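Local coordinates for peptidoglycan glycosyltransferase (Burkholderia ambifaria, PDB 5UY7), which is a penicillin-binding protein whose modelled part is built around a domain of the beta-lactamase-like fold, at residues A[270-273]-A[274-277]; A[325-328]-A[329-333]; A[339-342]-A[343-347]; A[377-380]-A[381-384]. All blocks are in the same frame, centred on the assembly; numbering follows the deposited sequence.

Interaction 1 of 4, residues A[270-273]-A[274-277]. With SO4 (sulfate ion), chain B.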
loop_
_atom_site.group_PDB
_atom_site.type_symbol
_atom_site.label_atom_id
_atom_site.label_comp_id
_atom_site.label_asym_id
_atom_site.label_seq_id
_atom_site.Cartn_x
_atom_site.Cartn_y
_atom_site.Cartn_z
ATOM N N SER A 270 -4.792 -6.061 -3.955
ATOM C CA SER A 270 -5.601 -5.435 -2.907
ATOM C C SER A 270 -4.957 -4.194 -2.305
ATOM O O SER A 270 -5.652 -3.407 -1.652
ATOM C CB SER A 270 -5.898 -6.442 -1.794
ATOM O OG SER A 270 -6.672 -7.517 -2.295
ATOM N N ILE A 271 -3.654 -3.991 -2.511
ATOM C CA ILE A 271 -2.993 -2.783 -2.020
ATOM C C ILE A 271 -3.601 -1.524 -2.621
ATOM O O ILE A 271 -3.486 -0.438 -2.033
ATOM C CB ILE A 271 -1.479 -2.911 -2.304
ATOM C CG1 ILE A 271 -0.898 -4.015 -1.417
ATOM C CG2 ILE A 271 -0.746 -1.594 -2.089
ATOM C CD1 ILE A 271 0.482 -4.509 -1.874
ATOM N N MET A 272 -4.286 -1.642 -3.758
ATOM C CA MET A 272 -4.909 -0.464 -4.351
ATOM C C MET A 272 -6.276 -0.139 -3.769
ATOM O O MET A 272 -6.779 0.958 -4.031
ATOM C CB MET A 272 -5.067 -0.631 -5.861
ATOM C CG MET A 272 -3.756 -0.706 -6.614
ATOM S SD MET A 272 -2.625 0.658 -6.277
ATOM C CE MET A 272 -3.594 2.033 -6.902
ATOM N N LYS A 273 -6.898 -1.059 -3.029
ATOM C CA LYS A 273 -8.264 -0.811 -2.572
ATOM C C LYS A 273 -8.379 0.467 -1.746
ATOM O O LYS A 273 -9.379 1.193 -1.917
ATOM C CB LYS A 273 -8.781 -2.041 -1.809
ATOM C CG LYS A 273 -9.022 -3.226 -2.735
ATOM C CD LYS A 273 -9.209 -4.566 -1.999
ATOM C CE LYS A 273 -9.537 -5.640 -3.016
ATOM N NZ LYS A 273 -9.428 -7.057 -2.492
ATOM N N PRO A 274 -7.420 0.824 -0.884
ATOM C CA PRO A 274 -7.542 2.100 -0.163
ATOM C C PRO A 274 -7.555 3.315 -1.068
ATOM O O PRO A 274 -8.123 4.338 -0.674
ATOM C CB PRO A 274 -6.315 2.099 0.754
ATOM C CG PRO A 274 -6.075 0.657 1.000
ATOM C CD PRO A 274 -6.325 0.006 -0.315
ATOM N N PHE A 275 -6.937 3.251 -2.252
ATOM C CA PHE A 275 -6.950 4.417 -3.134
ATOM C C PHE A 275 -8.277 4.543 -3.862
ATOM O O PHE A 275 -8.755 5.657 -4.095
ATOM C CB PHE A 275 -5.787 4.358 -4.131
ATOM C CG PHE A 275 -4.450 4.505 -3.472
ATOM C CD1 PHE A 275 -4.062 5.722 -2.938
ATOM C CD2 PHE A 275 -3.598 3.417 -3.343
ATOM C CE1 PHE A 275 -2.841 5.864 -2.289
ATOM C CE2 PHE A 275 -2.372 3.552 -2.697
ATOM C CZ PHE A 275 -1.996 4.781 -2.172
ATOM N N THR A 276 -8.877 3.413 -4.242
ATOM C CA THR A 276 -10.233 3.441 -4.782
ATOM C C THR A 276 -11.179 4.134 -3.813
ATOM O O THR A 276 -11.954 5.021 -4.198
ATOM C CB THR A 276 -10.710 2.012 -5.048
ATOM O OG1 THR A 276 -9.849 1.399 -6.016
ATOM C CG2 THR A 276 -12.137 2.010 -5.584
ATOM N N VAL A 277 -11.098 3.746 -2.537
ATOM C CA VAL A 277 -11.960 4.315 -1.514
ATOM C C VAL A 277 -11.580 5.763 -1.247
ATOM O O VAL A 277 -12.457 6.633 -1.144
ATOM C CB VAL A 277 -11.894 3.455 -0.239
ATOM C CG1 VAL A 277 -12.471 4.211 0.951
ATOM C CG2 VAL A 277 -12.628 2.144 -0.462
HETATM S S SO4 B . -4.829 -10.471 -0.762
HETATM O O1 SO4 B . -3.519 -10.055 -0.252
HETATM O O2 SO4 B . -5.797 -10.498 0.328
HETATM O O3 SO4 B . -4.695 -11.809 -1.332
HETATM O O4 SO4 B . -5.326 -9.581 -1.805
#

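Interaction 2 of 4, residues A[325-328]-A[329-333]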
loop_
_atom_site.group_PDB
_atom_site.type_symbol
_atom_site.label_atom_id
_atom_site.label_comp_id
_atom_site.label_asym_id
_atom_site.label_seq_id
_atom_site.Cartn_x
_atom_site.Cartn_y
_atom_site.Cartn_z
ATOM N N SER A 325 -12.866 -6.438 0.119
ATOM C CA SER A 325 -13.874 -6.905 -0.830
ATOM C C SER A 325 -13.574 -6.390 -2.239
ATOM O O SER A 325 -13.509 -5.175 -2.459
ATOM C CB SER A 325 -15.256 -6.436 -0.365
ATOM O OG SER A 325 -16.257 -6.709 -1.338
ATOM N N ASN A 326 -13.389 -7.311 -3.194
ATOM C CA ASN A 326 -13.303 -6.926 -4.604
ATOM C C ASN A 326 -14.614 -6.344 -5.103
ATOM O O ASN A 326 -14.617 -5.384 -5.884
ATOM C CB ASN A 326 -12.963 -8.136 -5.475
ATOM C CG ASN A 326 -11.536 -8.581 -5.328
ATOM O OD1 ASN A 326 -10.718 -7.888 -4.729
ATOM N ND2 ASN A 326 -11.218 -9.742 -5.899
ATOM N N ILE A 327 -15.733 -6.953 -4.710
ATOM C CA ILE A 327 -17.039 -6.475 -5.158
ATOM C C ILE A 327 -17.309 -5.079 -4.614
ATOM O O ILE A 327 -17.813 -4.201 -5.330
ATOM C CB ILE A 327 -18.132 -7.475 -4.748
ATOM C CG1 ILE A 327 -17.901 -8.795 -5.480
ATOM C CG2 ILE A 327 -19.524 -6.921 -5.069
ATOM C CD1 ILE A 327 -18.708 -9.930 -4.937
ATOM N N GLY A 328 -16.985 -4.850 -3.339
ATOM C CA GLY A 328 -17.176 -3.524 -2.772
ATOM C C GLY A 328 -16.307 -2.481 -3.446
ATOM O O GLY A 328 -16.753 -1.359 -3.709
ATOM N N ALA A 329 -15.046 -2.831 -3.723
ATOM C CA ALA A 329 -14.176 -1.908 -4.445
ATOM C C ALA A 329 -14.744 -1.591 -5.821
ATOM O O ALA A 329 -14.731 -0.432 -6.258
ATOM C CB ALA A 329 -12.769 -2.506 -4.566
ATOM N N THR A 330 -15.257 -2.614 -6.513
ATOM C CA THR A 330 -15.829 -2.420 -7.840
ATOM C C THR A 330 -17.026 -1.484 -7.791
ATOM O O THR A 330 -17.134 -0.559 -8.602
ATOM C CB THR A 330 -16.238 -3.769 -8.431
ATOM O OG1 THR A 330 -15.069 -4.567 -8.644
ATOM C CG2 THR A 330 -16.988 -3.577 -9.764
ATOM N N LYS A 331 -17.944 -1.716 -6.851
ATOM C CA LYS A 331 -19.156 -0.902 -6.834
ATOM C C LYS A 331 -18.835 0.544 -6.485
ATOM O O LYS A 331 -19.448 1.472 -7.031
ATOM C CB LYS A 331 -20.184 -1.496 -5.868
ATOM C CG LYS A 331 -20.749 -2.831 -6.375
ATOM C CD LYS A 331 -21.948 -3.267 -5.570
ATOM C CE LYS A 331 -22.523 -4.557 -6.117
ATOM N NZ LYS A 331 -23.853 -4.812 -5.516
ATOM N N ILE A 332 -17.862 0.754 -5.596
ATOM C CA ILE A 332 -17.406 2.106 -5.300
ATOM C C ILE A 332 -16.742 2.720 -6.529
ATOM O O ILE A 332 -16.990 3.882 -6.874
ATOM C CB ILE A 332 -16.469 2.073 -4.080
ATOM C CG1 ILE A 332 -17.273 1.721 -2.826
ATOM C CG2 ILE A 332 -15.753 3.391 -3.914
ATOM C CD1 ILE A 332 -16.371 1.434 -1.595
ATOM N N ALA A 333 -15.920 1.938 -7.235
ATOM C CA ALA A 333 -15.282 2.448 -8.445
ATOM C C ALA A 333 -16.304 2.866 -9.492
ATOM O O ALA A 333 -16.057 3.811 -10.252
ATOM C CB ALA A 333 -14.347 1.389 -9.035
#

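Interaction 3 of 4, residues A[339-342]-A[343-347]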
loop_
_atom_site.group_PDB
_atom_site.type_symbol
_atom_site.label_atom_id
_atom_site.label_comp_id
_atom_site.label_asym_id
_atom_site.label_seq_id
_atom_site.Cartn_x
_atom_site.Cartn_y
_atom_site.Cartn_z
ATOM N N GLU A 339 -11.565 8.920 -16.316
ATOM C CA GLU A 339 -10.661 10.063 -16.235
ATOM C C GLU A 339 -10.361 10.433 -14.786
ATOM O O GLU A 339 -9.226 10.799 -14.458
ATOM C CB GLU A 339 -11.256 11.255 -16.986
ATOM C CG GLU A 339 -10.332 12.457 -17.018
ATOM C CD GLU A 339 -10.880 13.585 -17.858
ATOM O OE1 GLU A 339 -12.093 13.563 -18.160
ATOM O OE2 GLU A 339 -10.100 14.493 -18.220
ATOM N N GLU A 340 -11.359 10.335 -13.903
ATOM C CA GLU A 340 -11.142 10.665 -12.496
ATOM C C GLU A 340 -10.162 9.696 -11.852
ATOM O O GLU A 340 -9.238 10.107 -11.139
ATOM C CB GLU A 340 -12.473 10.655 -11.736
ATOM C CG GLU A 340 -13.364 11.825 -12.079
ATOM C CD GLU A 340 -14.770 11.690 -11.532
ATOM O OE1 GLU A 340 -15.239 10.551 -11.322
ATOM O OE2 GLU A 340 -15.416 12.738 -11.325
ATOM N N MET A 341 -10.346 8.399 -12.095
ATOM C CA MET A 341 -9.460 7.416 -11.487
ATOM C C MET A 341 -8.057 7.499 -12.082
ATOM O O MET A 341 -7.063 7.393 -11.354
ATOM C CB MET A 341 -10.046 6.012 -11.649
ATOM C CG MET A 341 -11.392 5.839 -10.937
ATOM S SD MET A 341 -11.942 4.117 -10.894
ATOM C CE MET A 341 -10.734 3.398 -9.785
ATOM N N TRP A 342 -7.959 7.704 -13.398
ATOM C CA TRP A 342 -6.648 7.845 -14.029
ATOM C C TRP A 342 -5.897 9.047 -13.476
ATOM O O TRP A 342 -4.689 8.969 -13.215
ATOM C CB TRP A 342 -6.803 7.970 -15.550
ATOM C CG TRP A 342 -5.495 8.024 -16.297
ATOM C CD1 TRP A 342 -4.855 6.979 -16.903
ATOM C CD2 TRP A 342 -4.676 9.185 -16.531
ATOM N NE1 TRP A 342 -3.687 7.411 -17.484
ATOM C CE2 TRP A 342 -3.553 8.758 -17.271
ATOM C CE3 TRP A 342 -4.775 10.537 -16.170
ATOM C CZ2 TRP A 342 -2.541 9.635 -17.674
ATOM C CZ3 TRP A 342 -3.764 11.410 -16.571
ATOM C CH2 TRP A 342 -2.662 10.952 -17.313
ATOM N N ASN A 343 -6.579 10.176 -13.301
ATOM C CA ASN A 343 -5.891 11.325 -12.727
ATOM C C ASN A 343 -5.420 11.040 -11.310
ATOM O O ASN A 343 -4.348 11.507 -10.907
ATOM C CB ASN A 343 -6.780 12.563 -12.769
ATOM C CG ASN A 343 -6.602 13.336 -14.061
ATOM O OD1 ASN A 343 -5.551 13.952 -14.297
ATOM N ND2 ASN A 343 -7.602 13.274 -14.922
ATOM N N MET A 344 -6.198 10.276 -10.537
ATOM C CA MET A 344 -5.753 9.907 -9.198
ATOM C C MET A 344 -4.525 9.013 -9.270
ATOM O O MET A 344 -3.550 9.231 -8.546
ATOM C CB MET A 344 -6.882 9.221 -8.418
ATOM C CG MET A 344 -6.510 8.837 -6.991
ATOM S SD MET A 344 -5.730 7.197 -6.864
ATOM C CE MET A 344 -7.116 6.146 -7.308
ATOM N N TYR A 345 -4.554 7.994 -10.142
ATOM C CA TYR A 345 -3.391 7.118 -10.283
ATOM C C TYR A 345 -2.156 7.908 -10.679
ATOM O O TYR A 345 -1.039 7.615 -10.229
ATOM C CB TYR A 345 -3.642 6.041 -11.336
ATOM C CG TYR A 345 -4.685 5.026 -10.974
ATOM C CD1 TYR A 345 -4.836 4.573 -9.666
ATOM C CD2 TYR A 345 -5.514 4.510 -11.953
ATOM C CE1 TYR A 345 -5.807 3.633 -9.353
ATOM C CE2 TYR A 345 -6.463 3.583 -11.654
ATOM C CZ TYR A 345 -6.617 3.146 -10.364
ATOM O OH TYR A 345 -7.597 2.217 -10.106
ATOM N N THR A 346 -2.334 8.894 -11.552
ATOM C CA THR A 346 -1.202 9.701 -11.980
ATOM C C THR A 346 -0.718 10.604 -10.856
ATOM O O THR A 346 0.490 10.846 -10.720
ATOM C CB THR A 346 -1.596 10.506 -13.213
ATOM O OG1 THR A 346 -1.842 9.594 -14.288
ATOM C CG2 THR A 346 -0.485 11.462 -13.623
ATOM N N SER A 347 -1.642 11.100 -10.028
ATOM C CA SER A 347 -1.232 11.984 -8.944
ATOM C C SER A 347 -0.401 11.245 -7.898
ATOM O O SER A 347 0.490 11.854 -7.295
ATOM C CB SER A 347 -2.449 12.662 -8.303
ATOM O OG SER A 347 -3.172 11.768 -7.480
HETATM O O HOH W 1 -7.628 14.709 -17.377
#

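Interaction 4 of 4, residues A[377-380]-A[381-384]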
loop_
_atom_site.group_PDB
_atom_site.type_symbol
_atom_site.label_atom_id
_atom_site.label_comp_id
_atom_site.label_asym_id
_atom_site.label_seq_id
_atom_site.Cartn_x
_atom_site.Cartn_y
_atom_site.Cartn_z
ATOM N N GLN A 377 -11.840 -0.826 -15.651
ATOM C CA GLN A 377 -11.950 0.076 -14.508
ATOM C C GLN A 377 -12.221 -0.708 -13.229
ATOM O O GLN A 377 -11.647 -0.410 -12.171
ATOM C CB GLN A 377 -13.048 1.112 -14.755
ATOM C CG GLN A 377 -13.241 2.077 -13.587
ATOM C CD GLN A 377 -14.250 3.164 -13.888
ATOM O OE1 GLN A 377 -14.599 3.393 -15.042
ATOM N NE2 GLN A 377 -14.734 3.833 -12.845
ATOM N N ALA A 378 -13.069 -1.738 -13.318
ATOM C CA ALA A 378 -13.370 -2.557 -12.146
ATOM C C ALA A 378 -12.129 -3.282 -11.633
ATOM O O ALA A 378 -11.801 -3.202 -10.443
ATOM C CB ALA A 378 -14.474 -3.561 -12.469
ATOM N N THR A 379 -11.430 -4.012 -12.506
ATOM C CA THR A 379 -10.279 -4.769 -12.019
ATOM C C THR A 379 -9.205 -3.844 -11.457
ATOM O O THR A 379 -8.548 -4.180 -10.468
ATOM C CB THR A 379 -9.693 -5.663 -13.116
ATOM O OG1 THR A 379 -9.095 -4.861 -14.142
ATOM C CG2 THR A 379 -10.780 -6.540 -13.720
ATOM N N MET A 380 -9.018 -2.665 -12.063
ATOM C CA MET A 380 -8.032 -1.735 -11.519
ATOM C C MET A 380 -8.423 -1.270 -10.125
ATOM O O MET A 380 -7.545 -1.026 -9.290
ATOM C CB MET A 380 -7.852 -0.531 -12.446
ATOM C CG MET A 380 -6.944 -0.803 -13.640
ATOM S SD MET A 380 -6.775 0.636 -14.721
ATOM C CE MET A 380 -7.816 0.166 -16.095
ATOM N N SER A 381 -9.730 -1.185 -9.846
ATOM C CA SER A 381 -10.187 -0.759 -8.528
ATOM C C SER A 381 -9.742 -1.718 -7.438
ATOM O O SER A 381 -9.630 -1.316 -6.274
ATOM C CB SER A 381 -11.709 -0.626 -8.496
ATOM O OG SER A 381 -12.369 -1.875 -8.349
ATOM N N TYR A 382 -9.494 -2.983 -7.785
ATOM C CA TYR A 382 -8.902 -3.915 -6.839
ATOM C C TYR A 382 -7.520 -4.375 -7.287
ATOM O O TYR A 382 -7.045 -5.428 -6.855
ATOM C CB TYR A 382 -9.843 -5.093 -6.544
ATOM C CG TYR A 382 -10.428 -5.909 -7.688
ATOM C CD1 TYR A 382 -11.642 -5.566 -8.273
ATOM C CD2 TYR A 382 -9.809 -7.075 -8.111
ATOM C CE1 TYR A 382 -12.198 -6.340 -9.284
ATOM C CE2 TYR A 382 -10.353 -7.851 -9.123
ATOM C CZ TYR A 382 -11.544 -7.480 -9.707
ATOM O OH TYR A 382 -12.079 -8.264 -10.705
ATOM N N GLY A 383 -6.849 -3.575 -8.114
ATOM C CA GLY A 383 -5.408 -3.683 -8.282
ATOM C C GLY A 383 -4.895 -4.553 -9.407
ATOM O O GLY A 383 -3.703 -4.878 -9.417
ATOM N N TYR A 384 -5.734 -4.941 -10.357
ATOM C CA TYR A 384 -5.269 -5.742 -11.476
ATOM C C TYR A 384 -5.539 -5.003 -12.776
ATOM O O TYR A 384 -6.496 -4.233 -12.878
ATOM C CB TYR A 384 -5.925 -7.127 -11.458
ATOM C CG TYR A 384 -5.531 -7.882 -10.212
ATOM C CD1 TYR A 384 -4.268 -8.453 -10.102
ATOM C CD2 TYR A 384 -6.385 -7.969 -9.118
ATOM C CE1 TYR A 384 -3.880 -9.121 -8.955
ATOM C CE2 TYR A 384 -6.004 -8.641 -7.962
ATOM C CZ TYR A 384 -4.745 -9.216 -7.891
ATOM O OH TYR A 384 -4.340 -9.881 -6.750
#

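Interaction 1 of 4, residues A[270-273]-A[274-277]
Met272 and Phe275 both set CG beside their own backbone N (chi1 -66° and -67°), and Met272 then bends at its two further torsions, bringing its methyl CE to 3.8 Å from CD2 of the Phe275 ring. This Met-aromatic contact sits where a 3-10 turn runs into helix 273-282, and the Ser-x-x-Lys sequence there is consistent with the SxxK motif of penicillin-binding proteins. Met272 SD lies obliquely to the ring, 5.3 Å from the Phe275 centroid, while Tyr397 of helix 390-401 meets the same ring edge-to-face.

The change of helix type shows at Met272 O, which two N-H groups grip. Phe275 N donates to Met272 O at 2.9 Å from above the carbonyl plane, the 3-10 spacing. Thr276 N reaches Met272 O at 3.2 Å in a straighter bond of alpha spacing. Pro274 has no N-H to give; its CD rests instead 3.3 Å from Ile271 O.

On the polar side Lys273, extended beyond CG, runs back alongside the 3-10 turn, and its NZ donates to Ser270 OG at 2.8 Å. Asn326 OD1 and Ser324 O also take bonds from this nitrogen and so fix its place. A sulfate ion, held by Ser462 as well, ends the chain of bonds: Ser270 OG donates to its O4 over a short 2.5 Å.

Interaction 2 of 4, residues A[325-328]-A[329-333]
Lys331 lies alongside Ile327, one helical turn on, and the two side chains point the same way. Lys331 CB is 3.6 Å from Ile327 O, the carbonyl that also accepts the Lys331 N-H. Lys331 CG comes closer, 3.4 Å from Ile327 O, because chi1 of -69° places it beside the backbone N. From there the chain runs straight: Lys331 CE passes Ile327 CG2 at 4.0 Å, and NZ reaches beyond the helix to the backbone oxygen of Glu293. The aliphatic part of the lysine thus packs on the isoleucine, and its amino group is tied to the end of strand 291-293.

The helix starts with a capping bond. Ser325, at the N-cap, accepts Gly328 N on its OG at 2.8 Å, and Asp308 hydrogen-bonds to the same hydroxyl and to the N-H of Ile327. Together they satisfy N-H groups that have no preceding turn to donate to. Further on, Asn326 O is held by two donors of Thr330, N and OG1, each at 2.9 Å and approaching from opposite faces of the carbonyl plane. The hydroxyl is thereby folded back on its own helix. Ser324 and Asn326, at this helix start, are consistent with the SxN motif of penicillin-binding proteins.

Around helix 326-333, Ile332 and Ala333 face helix 273-282, Ala329 and Thr330 meet helix 374-381, and Ile327 and Lys331 lean on Phe299 of strand 298-301.

Interaction 3 of 4, residues A[339-342]-A[343-347]
Met341 and Tyr345 lie side by side on the inner face of alpha-helix 338-347, an i to i+4 pair in the helical part of the beta-lactamase-like domain. Met341 turns at chi3 (68°), and its CE ends 3.4 Å from Tyr345 OH. Near its root the same ring lies over a carbonyl: Met341 O stands 3.2 Å above the Tyr345 plane, offset toward the rim, and also accepts the Tyr345 N-H in a nearly straight bond. Packing is close on this side, where Met341 and Met344 press on Leu279 of helix 273-282 and Tyr345 touches Met380.

Trp342 is closely packed as well. With CG anti to the backbone N (chi1 -176°), its indole leans forward along the helix, toward Thr346 one turn on, and also meets the ring of Trp369. Thr346 OG1 stands 3.2 Å above the Trp342 plane, almost over the centre of the six-membered ring, and Thr346 CB makes a CH-pi contact over the same face, 4.3 Å from that centroid.

The solvent side, with Glu339 and Asn343, is looser and more polar. Asn343 brings its CG to the indole edge, its amide almost perpendicular to the ring plane, and turns ND2 back on the helix. Asn343 ND2 and N, each 3.0 Å from Glu339 O, approach that oxygen from opposite faces of the carbonyl plane. The extended Glu339 runs beside this amide, and a water joins their ends, accepting from Asn343 ND2 at 2.8 Å and donating to Glu339 OE2 at 2.6 Å.

Interaction 4 of 4, residues A[377-380]-A[381-384]
Gly383 has a positive phi, 93°, and with it helix 374-381 closes in a Schellman motif: Gly383 N donates to Met380 O at 2.9 Å, and Tyr384 N returns to Thr379 O at 2.9 Å in an almost straight bond. Thr379 O also accepts Tyr382 N, the two donors coming from opposite faces of its carbonyl plane.

Ser381 OG makes a short bond of 2.5 Å to Ala378 O, in the carbonyl plane and on a lone pair. Its chi1 of 80° places the hydroxyl between backbone N and carbonyl carbon, from where it can reach back one turn. Tyr382 CG takes the equivalent place (chi1 53°), which turns the ring back over the last turn of the helix. Thr379 CA lies over one face, 3.9 Å from the Tyr382 ring centroid, in a CH-pi contact, and Thr379 CG2 touches Tyr382 OH at 3.7 Å.

Beyond the turn, Tyr384 OH is hydrogen-bonded to Thr464 O, and the Gly383 backbone to that of Gly269. The carbonyls of the last turn, which lack a following turn of helix, are thus satisfied by Tyr382 N, Gly383 N and Tyr384 N of the reversing chain and by the hydroxyl of Ser381.

How the interactions relate
Interactions 1 to 4 follow one another along the chain within one penicillin-binding family domain: interaction 1 at the start of helix 273-282, interactions 2 and 3 within helices 326-333 and 338-347, and interaction 4 at the end of helix 374-381. Helix 273-282 touches the other three. Interaction 4 is about 9 Å, centre to centre, from both interaction 1 and interaction 2, whereas interactions 2 and 3 are about 17 Å apart and meet through Ala333 and Met341. Thr276 OG1 probably hydrogen-bonds to Ser381 O at 2.7 Å, and Tyr382 packs on both Lys273 and Asn326. Interactions 2 and 4 therefore border the putative SxxK lysine of interaction 1, while interaction 3 backs the group from the side of Met272 and Phe275.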